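Putative mandelate racemase (Salmonella typhimurium, PDB 2O56) binds magnesium and is probably a hydro-lyase of the enolase superfamily, although its substrate and reaction are not established. Local coordinates at residues V176-D179 / N183-Q186; I56-D61 / G92-A97; K308-A313 / K318-H323; D296-G301 / P328-V333. All blocks are in the same frame, centred on the assembly; numbering follows the deposited sequence.

Contact 1. Residues V176-D179 / N183-Q186; sequences VAMD and NWNQ
M178 and W184 sit opposite each other as an antiparallel, non-hydrogen-bonded pair, their CA atoms 4.6 Å apart, where the loop after strand 170-173 doubles back on itself. This single beta bridge lies in the barrel domain of an enolase superfamily fold. Backbone bonds flank it: N185 N gives to A177 O at 2.7 Å, and D179 N gives to N183 O at 3.0 Å. N185 has left-handed backbone angles, which asparagine tolerates better than most residues.

D179 closes the loop with both carboxylate oxygens. OD2 takes N183 ND2 through its syn lone pair at 2.8 Å, almost straight and in the plane of the amide. OD1 receives N183 N from above the carboxylate plane, and also the backbone N of H181 in the turn. Carboxylate and amide planes stand 72° apart, steeply turned against each other, while ND2 still meets OD2 in the amide plane. CG lies between the backbone N and the carbonyl carbon (chi1 70°), which brings the short acid round to N183.

Apolar packing lies on the W184 side. A177 CB stands over one face of the W184 six-membered ring, 3.9 Å from its centroid, a CH-pi contact in which a small methyl suits the close approach. F139 meets the same indole, whose side chain is about 7 Å from that of the magnesium ligand E221. M178, bent at chi2 and chi3, crosses the tryptophan at about a right angle, and its CE comes to rest 3.6 Å from W184 CE3.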
loop_
_atom_site.group_PDB
_atom_site.type_symbol
_atom_site.label_atom_id
_atom_site.label_comp_id
_atom_site.label_asym_id
_atom_site.label_seq_id
_atom_site.Cartn_x
_atom_site.Cartn_y
_atom_site.Cartn_z
ATOM N N VAL A 176 2.453 -4.991 36.644
ATOM C CA VAL A 176 1.701 -6.201 36.271
ATOM C C VAL A 176 2.396 -7.514 36.662
ATOM O O VAL A 176 1.731 -8.482 37.054
ATOM C CB VAL A 176 1.294 -6.185 34.763
ATOM C CG1 VAL A 176 0.683 -7.500 34.330
ATOM C CG2 VAL A 176 0.286 -5.095 34.520
ATOM N N ALA A 177 3.727 -7.538 36.573
ATOM C CA ALA A 177 4.489 -8.796 36.568
ATOM C C ALA A 177 4.784 -9.359 37.974
ATOM O O ALA A 177 5.297 -10.470 38.117
ATOM C CB ALA A 177 5.781 -8.626 35.775
ATOM N N MET A 178 4.461 -8.594 39.012
ATOM C CA MET A 178 4.461 -9.128 40.374
ATOM C C MET A 178 3.038 -9.567 40.691
ATOM O O MET A 178 2.108 -8.765 40.573
ATOM C CB MET A 178 4.890 -8.049 41.380
ATOM C CG MET A 178 5.308 -8.583 42.770
ATOM S SD MET A 178 6.998 -9.223 42.794
ATOM C CE MET A 178 7.965 -7.742 42.498
ATOM N N ASP A 179 2.848 -10.818 41.095
ATOM C CA ASP A 179 1.508 -11.229 41.555
ATOM C C ASP A 179 1.209 -10.689 42.958
ATOM O O ASP A 179 2.004 -9.921 43.514
ATOM C CB ASP A 179 1.268 -12.749 41.447
ATOM C CG ASP A 179 2.087 -13.565 42.436
ATOM O OD1 ASP A 179 2.773 -12.991 43.302
ATOM O OD2 ASP A 179 2.056 -14.808 42.337
ATOM N N ASN A 183 5.540 -12.991 43.780
ATOM C CA ASN A 183 6.260 -13.740 42.741
ATOM C C ASN A 183 6.406 -12.897 41.470
ATOM O O ASN A 183 5.443 -12.263 41.041
ATOM C CB ASN A 183 5.529 -15.050 42.415
ATOM C CG ASN A 183 5.260 -15.906 43.652
ATOM O OD1 ASN A 183 6.182 -16.407 44.289
ATOM N ND2 ASN A 183 3.997 -16.088 43.979
ATOM N N TRP A 184 7.601 -12.924 40.874
ATOM C CA TRP A 184 7.954 -12.092 39.725
ATOM C C TRP A 184 7.900 -12.890 38.436
ATOM O O TRP A 184 8.602 -13.892 38.312
ATOM C CB TRP A 184 9.375 -11.516 39.889
ATOM C CG TRP A 184 9.817 -10.651 38.720
ATOM C CD1 TRP A 184 10.752 -10.960 37.768
ATOM C CD2 TRP A 184 9.322 -9.348 38.383
ATOM N NE1 TRP A 184 10.871 -9.927 36.870
ATOM C CE2 TRP A 184 10.005 -8.927 37.222
ATOM C CE3 TRP A 184 8.365 -8.492 38.954
ATOM C CZ2 TRP A 184 9.763 -7.688 36.616
ATOM C CZ3 TRP A 184 8.125 -7.260 38.350
ATOM C CH2 TRP A 184 8.824 -6.873 37.193
ATOM N N ASN A 185 7.083 -12.426 37.486
ATOM C CA ASN A 185 7.033 -12.978 36.138
ATOM C C ASN A 185 6.735 -14.475 36.172
ATOM O O ASN A 185 7.496 -15.296 35.653
ATOM C CB ASN A 185 8.335 -12.687 35.363
ATOM C CG ASN A 185 8.202 -12.937 33.863
ATOM O OD1 ASN A 185 7.113 -12.844 33.292
ATOM N ND2 ASN A 185 9.322 -13.257 33.222
ATOM N N GLN A 186 5.627 -14.841 36.800
ATOM C CA GLN A 186 5.306 -16.245 36.870
ATOM C C GLN A 186 3.932 -16.601 36.349
ATOM O O GLN A 186 3.612 -17.786 36.197
ATOM C CB GLN A 186 5.546 -16.778 38.269
ATOM C CG GLN A 186 6.994 -17.180 38.499
ATOM C CD GLN A 186 7.261 -17.563 39.937
ATOM O OE1 GLN A 186 6.342 -17.903 40.694
ATOM N NE2 GLN A 186 8.524 -17.509 40.326
#

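Contact 2. Residues I56-D61 / G92-A97; sequences IGMAKD and GGIFSA
M58 and F95 form a Met-aromatic contact between helix 52-66 and the start of helix 93-114, in the buried helical part of the N-terminal domain that accompanies the barrel in this superfamily. The helices are close here, with 6.5 Å between M58 CA and F95 CA.

M58 points its CB at the other helix and carries the contact with nearly its whole length. Its CG is anti to the backbone N (chi1 -163°), which sends the chain across the gap, and it passes 3.8 Å from the backbone I94 O. A bend at chi2 and chi3 then brings the thioether obliquely to the ring at CD1 and CE1. SD lies 3.7 Å from F95 CD1, and its 4.5 Å line to the ring centroid is 45° off the ring normal. The methyl completes the touch, with CE 3.7 Å from F95 CE1. Although the F95 CB points away from helix 52-66, these ring atoms are the ones M58 meets. Nearer the backbone, M58 CB rests 4.2 Å from I94 CG2, a looser touch of branched aliphatic on methylene.

L62 packs on F95 from helix 52-66, and T85 does so from a loop. The contact also borders the second subunit: A54 of that subunit packs on M58, and I94 meets I94 of that subunit.

Methionine suits this place because it is unbranched, flexible and polarisable, able to follow a ring's contour. No hydrogen bond links the segments, so cohesion probably comes from dispersion, the sulfur-aromatic contact and burial, which set the spacing less strictly than a hydrogen bond would.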
loop_
_atom_site.group_PDB
_atom_site.type_symbol
_atom_site.label_atom_id
_atom_site.label_comp_id
_atom_site.label_asym_id
_atom_site.label_seq_id
_atom_site.Cartn_x
_atom_site.Cartn_y
_atom_site.Cartn_z
ATOM N N ILE A 56 31.016 -12.960 26.587
ATOM C CA ILE A 56 32.454 -13.133 26.826
ATOM C C ILE A 56 33.167 -13.817 25.657
ATOM O O ILE A 56 34.179 -13.308 25.158
ATOM C CB ILE A 56 32.726 -13.925 28.154
ATOM C CG1 ILE A 56 32.422 -13.047 29.355
ATOM C CG2 ILE A 56 34.185 -14.362 28.251
ATOM C CD1 ILE A 56 32.090 -13.845 30.599
ATOM N N GLY A 57 32.635 -14.956 25.208
ATOM C CA GLY A 57 33.222 -15.682 24.086
ATOM C C GLY A 57 33.150 -14.896 22.788
ATOM O O GLY A 57 34.035 -15.024 21.916
ATOM N N MET A 58 32.091 -14.090 22.654
ATOM C CA MET A 58 31.887 -13.253 21.459
ATOM C C MET A 58 32.913 -12.122 21.415
ATOM O O MET A 58 33.572 -11.924 20.395
ATOM C CB MET A 58 30.464 -12.681 21.411
ATOM C CG MET A 58 30.024 -12.135 20.026
ATOM S SD MET A 58 29.870 -13.359 18.720
ATOM C CE MET A 58 31.324 -13.030 17.723
ATOM N N ALA A 59 33.044 -11.401 22.529
ATOM C CA ALA A 59 34.098 -10.390 22.715
ATOM C C ALA A 59 35.479 -10.940 22.467
ATOM O O ALA A 59 36.283 -10.300 21.806
ATOM C CB ALA A 59 34.030 -9.786 24.133
ATOM N N LYS A 60 35.746 -12.135 22.992
ATOM C CA LYS A 60 36.998 -12.873 22.724
ATOM C C LYS A 60 37.206 -13.139 21.245
ATOM O O LYS A 60 38.266 -12.848 20.702
ATOM C CB LYS A 60 36.996 -14.204 23.509
ATOM C CG LYS A 60 38.306 -14.938 23.575
ATOM C CD LYS A 60 38.110 -16.349 24.095
ATOM C CE LYS A 60 38.271 -17.385 23.005
ATOM N NZ LYS A 60 37.744 -18.699 23.462
ATOM N N ASP A 61 36.205 -13.705 20.582
ATOM C CA ASP A 61 36.327 -14.013 19.143
ATOM C C ASP A 61 36.492 -12.774 18.260
ATOM O O ASP A 61 37.306 -12.779 17.319
ATOM C CB ASP A 61 35.139 -14.844 18.654
ATOM C CG ASP A 61 35.209 -16.297 19.102
ATOM O OD1 ASP A 61 36.281 -16.757 19.596
ATOM O OD2 ASP A 61 34.172 -16.977 18.960
ATOM N N GLY A 92 22.072 -9.850 15.805
ATOM C CA GLY A 92 21.743 -10.601 17.010
ATOM C C GLY A 92 22.215 -9.876 18.260
ATOM O O GLY A 92 23.168 -9.099 18.202
ATOM N N GLY A 93 21.527 -10.121 19.376
ATOM C CA GLY A 93 21.801 -9.432 20.637
ATOM C C GLY A 93 23.139 -9.757 21.295
ATOM O O GLY A 93 23.823 -8.873 21.777
ATOM N N ILE A 94 23.517 -11.024 21.298
ATOM C CA ILE A 94 24.850 -11.422 21.771
ATOM C C ILE A 94 25.946 -10.863 20.869
ATOM O O ILE A 94 26.945 -10.294 21.353
ATOM C CB ILE A 94 25.025 -12.950 21.795
ATOM C CG1 ILE A 94 23.855 -13.630 22.511
ATOM C CG2 ILE A 94 26.441 -13.337 22.358
ATOM C CD1 ILE A 94 23.554 -13.141 23.939
ATOM N N PHE A 95 25.767 -11.026 19.561
ATOM C CA PHE A 95 26.738 -10.509 18.615
ATOM C C PHE A 95 26.938 -8.994 18.792
ATOM O O PHE A 95 28.061 -8.515 18.960
ATOM C CB PHE A 95 26.320 -10.807 17.181
ATOM C CG PHE A 95 27.460 -10.715 16.226
ATOM C CD1 PHE A 95 28.148 -11.850 15.854
ATOM C CD2 PHE A 95 27.901 -9.487 15.753
ATOM C CE1 PHE A 95 29.221 -11.765 15.013
ATOM C CE2 PHE A 95 29.006 -9.411 14.898
ATOM C CZ PHE A 95 29.640 -10.552 14.534
ATOM N N SER A 96 25.820 -8.273 18.799
ATOM C CA SER A 96 25.788 -6.823 18.934
ATOM C C SER A 96 26.410 -6.332 20.235
ATOM O O SER A 96 27.172 -5.374 20.215
ATOM C CB SER A 96 24.360 -6.328 18.876
ATOM O OG SER A 96 24.321 -4.922 18.974
ATOM N N ALA A 97 26.071 -6.974 21.352
ATOM C CA ALA A 97 26.585 -6.559 22.669
ATOM C C ALA A 97 28.103 -6.696 22.783
ATOM O O ALA A 97 28.778 -5.859 23.399
ATOM C CB ALA A 97 25.874 -7.312 23.801
#

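Contact 3. Residues K308-A313 / K318-H323; sequences KICDMA and KTVQIH
A313 and K318 join helix 302-314 to strand 319-320 across the tight turn of a beta-alpha-beta unit, the repeating element of the (beta/alpha)-barrel in this superfamily.

The hydrogen bonding is a backbone affair. K318 N gives to A313 O at 3.0 Å, close to straight at 164° but rising above the carbonyl plane. It satisfies a carbonyl near the helix end, where the turn carries the chain straight into the strand. N343 adds a second tie from outside, its ND2 bonding both C310 O on the helix and K318 O beside the strand.

The apolar packing runs along the same seam. C310 SG lies 3.9 Å from V320 CG1 and equally far from V320 CG2, so the sulfur is held against both methyls. A slim cysteine on the helix and a beta-branched valine, at home in a strand, together fill the layer between helix and barrel wall. Beside the turn, A313 CB meets K318 CB at 3.9 Å, an ordinary contact distance, where alanine's small methyl lets the chain come near.

The lysine is used in two ways. Its aliphatic root covers the helix end, with CG 3.4 Å from A313 O. The bend at chi2 (-67°) then leads the rest of the chain away from the helix, where NZ bonds L290 O.

Just past the strand, the Q321 amide is held away from the helix, its OE1 bonded to Y133, Y245 and Q294. Its NE2 reaches the next residue, giving an almost straight bond of 3.0 Å to I322 O.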
loop_
_atom_site.group_PDB
_atom_site.type_symbol
_atom_site.label_atom_id
_atom_site.label_comp_id
_atom_site.label_asym_id
_atom_site.label_seq_id
_atom_site.Cartn_x
_atom_site.Cartn_y
_atom_site.Cartn_z
ATOM N N LYS A 308 24.326 6.917 15.282
ATOM C CA LYS A 308 23.637 6.821 13.988
ATOM C C LYS A 308 22.140 6.514 14.131
ATOM O O LYS A 308 21.304 7.115 13.446
ATOM C CB LYS A 308 24.342 5.790 13.112
ATOM C CG LYS A 308 25.807 6.148 12.855
ATOM C CD LYS A 308 26.485 5.019 12.049
ATOM C CE LYS A 308 27.896 5.421 11.651
ATOM N NZ LYS A 308 28.565 4.269 10.919
ATOM N N ILE A 309 21.809 5.607 15.048
ATOM C CA ILE A 309 20.417 5.366 15.436
ATOM C C ILE A 309 19.692 6.642 15.852
ATOM O O ILE A 309 18.615 6.933 15.339
ATOM C CB ILE A 309 20.308 4.255 16.524
ATOM C CG1 ILE A 309 20.758 2.910 15.948
ATOM C CG2 ILE A 309 18.864 4.151 17.095
ATOM C CD1 ILE A 309 20.914 1.804 17.000
ATOM N N CYS A 310 20.285 7.423 16.758
ATOM C CA CYS A 310 19.643 8.642 17.259
ATOM C C CYS A 310 19.426 9.661 16.160
ATOM O O CYS A 310 18.391 10.333 16.141
ATOM C CB CYS A 310 20.444 9.280 18.402
ATOM S SG CYS A 310 20.631 8.212 19.813
ATOM N N ASP A 311 20.397 9.769 15.253
ATOM C CA ASP A 311 20.348 10.715 14.125
ATOM C C ASP A 311 19.283 10.365 13.092
ATOM O O ASP A 311 18.579 11.243 12.578
ATOM C CB ASP A 311 21.700 10.741 13.398
ATOM C CG ASP A 311 22.829 11.224 14.284
ATOM O OD1 ASP A 311 22.539 11.872 15.323
ATOM O OD2 ASP A 311 24.001 10.941 13.943
ATOM N N MET A 312 19.200 9.079 12.767
ATOM C CA MET A 312 18.157 8.570 11.869
ATOM C C MET A 312 16.767 8.723 12.488
ATOM O O MET A 312 15.805 9.101 11.831
ATOM C CB MET A 312 18.405 7.094 11.605
ATOM C CG MET A 312 17.531 6.538 10.500
ATOM S SD MET A 312 18.065 4.910 9.967
ATOM C CE MET A 312 17.811 3.961 11.474
ATOM N N ALA A 313 16.666 8.432 13.769
ATOM C CA ALA A 313 15.367 8.541 14.444
ATOM C C ALA A 313 14.805 9.977 14.477
ATOM O O ALA A 313 13.590 10.176 14.543
ATOM C CB ALA A 313 15.462 7.971 15.798
ATOM N N LYS A 318 11.550 11.055 16.632
ATOM C CA LYS A 318 11.684 10.257 17.859
ATOM C C LYS A 318 12.609 10.948 18.822
ATOM O O LYS A 318 13.537 11.675 18.435
ATOM C CB LYS A 318 12.121 8.794 17.634
ATOM C CG LYS A 318 11.542 8.116 16.393
ATOM C CD LYS A 318 10.064 7.918 16.508
ATOM C CE LYS A 318 9.494 7.333 15.235
ATOM N NZ LYS A 318 8.073 7.785 15.068
ATOM N N THR A 319 12.310 10.768 20.097
ATOM C CA THR A 319 13.220 11.199 21.138
ATOM C C THR A 319 13.812 9.961 21.808
ATOM O O THR A 319 13.352 8.841 21.580
ATOM C CB THR A 319 12.531 12.094 22.159
ATOM O OG1 THR A 319 11.388 11.412 22.676
ATOM C CG2 THR A 319 12.097 13.373 21.508
ATOM N N VAL A 320 14.871 10.169 22.579
ATOM C CA VAL A 320 15.754 9.085 22.968
ATOM C C VAL A 320 15.891 9.048 24.480
ATOM O O VAL A 320 16.208 10.059 25.112
ATOM C CB VAL A 320 17.143 9.242 22.340
ATOM C CG1 VAL A 320 18.047 8.080 22.729
ATOM C CG2 VAL A 320 17.028 9.372 20.814
ATOM N N GLN A 321 15.638 7.874 25.048
ATOM C CA GLN A 321 16.050 7.556 26.398
ATOM C C GLN A 321 16.967 6.349 26.307
ATOM O O GLN A 321 16.485 5.249 26.102
ATOM C CB GLN A 321 14.815 7.175 27.235
ATOM C CG GLN A 321 15.200 6.676 28.644
ATOM C CD GLN A 321 14.639 5.314 28.973
ATOM O OE1 GLN A 321 13.426 5.152 29.165
ATOM N NE2 GLN A 321 15.512 4.334 29.082
ATOM N N ILE A 322 18.274 6.547 26.452
ATOM C CA ILE A 322 19.217 5.434 26.456
ATOM C C ILE A 322 18.797 4.414 27.507
ATOM O O ILE A 322 18.468 4.773 28.641
ATOM C CB ILE A 322 20.690 5.909 26.672
ATOM C CG1 ILE A 322 21.100 6.901 25.577
ATOM C CG2 ILE A 322 21.687 4.730 26.607
ATOM C CD1 ILE A 322 21.051 6.332 24.165
ATOM N N HIS A 323 18.750 3.146 27.118
ATOM C CA HIS A 323 18.549 2.081 28.088
ATOM C C HIS A 323 19.834 1.874 28.881
ATOM O O HIS A 323 20.891 1.645 28.304
ATOM C CB HIS A 323 18.138 0.767 27.425
ATOM C CG HIS A 323 18.071 -0.380 28.383
ATOM N ND1 HIS A 323 19.130 -1.239 28.589
ATOM C CD2 HIS A 323 17.100 -0.765 29.243
ATOM C CE1 HIS A 323 18.804 -2.118 29.519
ATOM N NE2 HIS A 323 17.575 -1.859 29.928
#

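Contact 4. Residues D296-G301 / P328-V333; sequences DICTCG and PISTAV
I297 and V333 meet at an oblique angle, the isoleucine bringing CG2 to within 3.8 Å of V333 CG2. V333 holds that methyl in the crowded position between its backbone N and carbonyl carbon, which turns it to the loop. I297 CD1 stretches past it and lies 3.6 Å from V333 O, so one branched residue grips both the side chain and the backbone of its partner.

One helical turn earlier, C298 and S330 come side by side, with SG 3.8 Å from S330 CB. S330 OG is anti to its backbone N (chi1 -157°), directed at the loop and its waters. Water 1 donates to D296 OD2 at 2.7 Å and lies so close to S330 OG that its exact position is doubtful. Water 2 accepts from I297 N and is weakly bonded to the same hydroxyl. A small hydroxyl suits this buried spot, where it meets two waters beside C298.

D296 shapes the loop as an Asx turn: OD1 accepts C298 N at 2.8 Å, nearly along its C-O axis. Its OD2 bonds H323 ND1, a pairing like the His-Asp dyad of mandelate racemase, and its side chain is about 9 Å from the magnesium ion.

I104 of helix 93-114 touches I297, C298 and V333 together. I303 and V306 of helix 302-314 pack on I297, and E43 of strand 39-44 accepts from S330 N, setting the contact where barrel and N-terminal domain meet.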
loop_
_atom_site.group_PDB
_atom_site.type_symbol
_atom_site.label_atom_id
_atom_site.label_comp_id
_atom_site.label_asym_id
_atom_site.label_seq_id
_atom_site.Cartn_x
_atom_site.Cartn_y
_atom_site.Cartn_z
ATOM N N ASP A 296 20.337 0.619 24.127
ATOM C CA ASP A 296 21.376 0.491 25.148
ATOM C C ASP A 296 22.710 0.561 24.397
ATOM O O ASP A 296 22.932 -0.217 23.485
ATOM C CB ASP A 296 21.182 -0.877 25.833
ATOM C CG ASP A 296 22.137 -1.115 27.012
ATOM O OD1 ASP A 296 23.358 -0.981 26.851
ATOM O OD2 ASP A 296 21.661 -1.489 28.103
ATOM N N ILE A 297 23.591 1.492 24.761
ATOM C CA ILE A 297 24.851 1.652 24.029
ATOM C C ILE A 297 25.708 0.386 24.143
ATOM O O ILE A 297 26.465 0.079 23.239
ATOM C CB ILE A 297 25.625 2.946 24.460
ATOM C CG1 ILE A 297 24.864 4.193 24.011
ATOM C CG2 ILE A 297 27.062 3.013 23.869
ATOM C CD1 ILE A 297 25.160 5.442 24.849
ATOM N N CYS A 298 25.548 -0.362 25.237
ATOM C CA CYS A 298 26.371 -1.541 25.532
ATOM C C CYS A 298 25.805 -2.820 24.925
ATOM O O CYS A 298 26.487 -3.853 24.908
ATOM C CB CYS A 298 26.529 -1.729 27.043
ATOM S SG CYS A 298 27.289 -0.333 27.918
ATOM N N THR A 299 24.569 -2.748 24.426
ATOM C CA THR A 299 23.917 -3.904 23.742
ATOM C C THR A 299 23.665 -3.652 22.256
ATOM O O THR A 299 23.797 -4.559 21.447
ATOM C CB THR A 299 22.560 -4.322 24.410
ATOM O OG1 THR A 299 22.686 -4.328 25.843
ATOM C CG2 THR A 299 22.116 -5.720 23.951
ATOM N N CYS A 300 23.279 -2.431 21.892
ATOM C CA CYS A 300 22.636 -2.220 20.599
ATOM C C CYS A 300 23.538 -1.618 19.532
ATOM O O CYS A 300 23.060 -1.171 18.475
ATOM C CB CYS A 300 21.362 -1.408 20.770
ATOM S SG CYS A 300 20.251 -2.171 22.008
ATOM N N GLY A 301 24.842 -1.610 19.792
ATOM C CA GLY A 301 25.816 -1.423 18.712
ATOM C C GLY A 301 27.029 -0.583 19.070
ATOM O O GLY A 301 27.959 -0.474 18.280
ATOM N N PRO A 328 28.943 1.272 36.158
ATOM C CA PRO A 328 29.233 2.699 35.962
ATOM C C PRO A 328 29.659 3.083 34.537
ATOM O O PRO A 328 29.391 4.200 34.104
ATOM C CB PRO A 328 30.363 2.954 36.961
ATOM C CG PRO A 328 30.089 1.952 38.058
ATOM C CD PRO A 328 29.688 0.715 37.306
ATOM N N ILE A 329 30.291 2.162 33.814
ATOM C CA ILE A 329 30.750 2.450 32.457
ATOM C C ILE A 329 29.575 2.706 31.520
ATOM O O ILE A 329 29.590 3.667 30.741
ATOM C CB ILE A 329 31.691 1.335 31.900
ATOM C CG1 ILE A 329 33.061 1.431 32.605
ATOM C CG2 ILE A 329 31.882 1.490 30.404
ATOM C CD1 ILE A 329 34.025 0.254 32.306
ATOM N N SER A 330 28.562 1.855 31.621
ATOM C CA SER A 330 27.278 2.071 30.948
ATOM C C SER A 330 26.683 3.451 31.257
ATOM O O SER A 330 26.264 4.184 30.362
ATOM C CB SER A 330 26.293 0.963 31.326
ATOM O OG SER A 330 25.292 0.835 30.333
ATOM N N THR A 331 26.648 3.816 32.527
ATOM C CA THR A 331 26.115 5.116 32.902
ATOM C C THR A 331 26.880 6.267 32.246
ATOM O O THR A 331 26.270 7.150 31.631
ATOM C CB THR A 331 26.047 5.272 34.417
ATOM O OG1 THR A 331 25.019 4.412 34.906
ATOM C CG2 THR A 331 25.718 6.731 34.805
ATOM N N ALA A 332 28.210 6.216 32.337
ATOM C CA ALA A 332 29.084 7.198 31.722
ATOM C C ALA A 332 28.780 7.424 30.250
ATOM O O ALA A 332 28.566 8.570 29.827
ATOM C CB ALA A 332 30.556 6.788 31.899
ATOM N N VAL A 333 28.753 6.343 29.468
ATOM C CA VAL A 333 28.636 6.488 28.028
ATOM C C VAL A 333 27.248 6.965 27.642
ATOM O O VAL A 333 27.094 7.761 26.716
ATOM C CB VAL A 333 29.070 5.216 27.233
ATOM C CG1 VAL A 333 30.409 4.755 27.705
ATOM C CG2 VAL A 333 28.067 4.086 27.368
HETATM O O HOH W 1 23.502 -0.921 30.021
HETATM O O HOH W 2 23.645 2.216 27.630
#

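Overall arrangement
Along the chain contact 2 comes first, in the N-terminal domain, then contact 1, and then contact 4, with contact 3 nested inside the loop that contact 4 closes. Contacts 1, 3 and 4 belong to the barrel. Contact 1 is remote, its centre about 30 Å from those of contacts 2 and 3 and 27 Å from that of contact 4. S96 of contact 2 probably bonds T299 of contact 4, which couples the two domains. The side chains of W184 in contact 1 and D296 in contact 4 each lie about 9 Å from the magnesium ion, and H323 of contact 3, probably bonded to D296, touches the metal ligand E273, so all three flank the metal site.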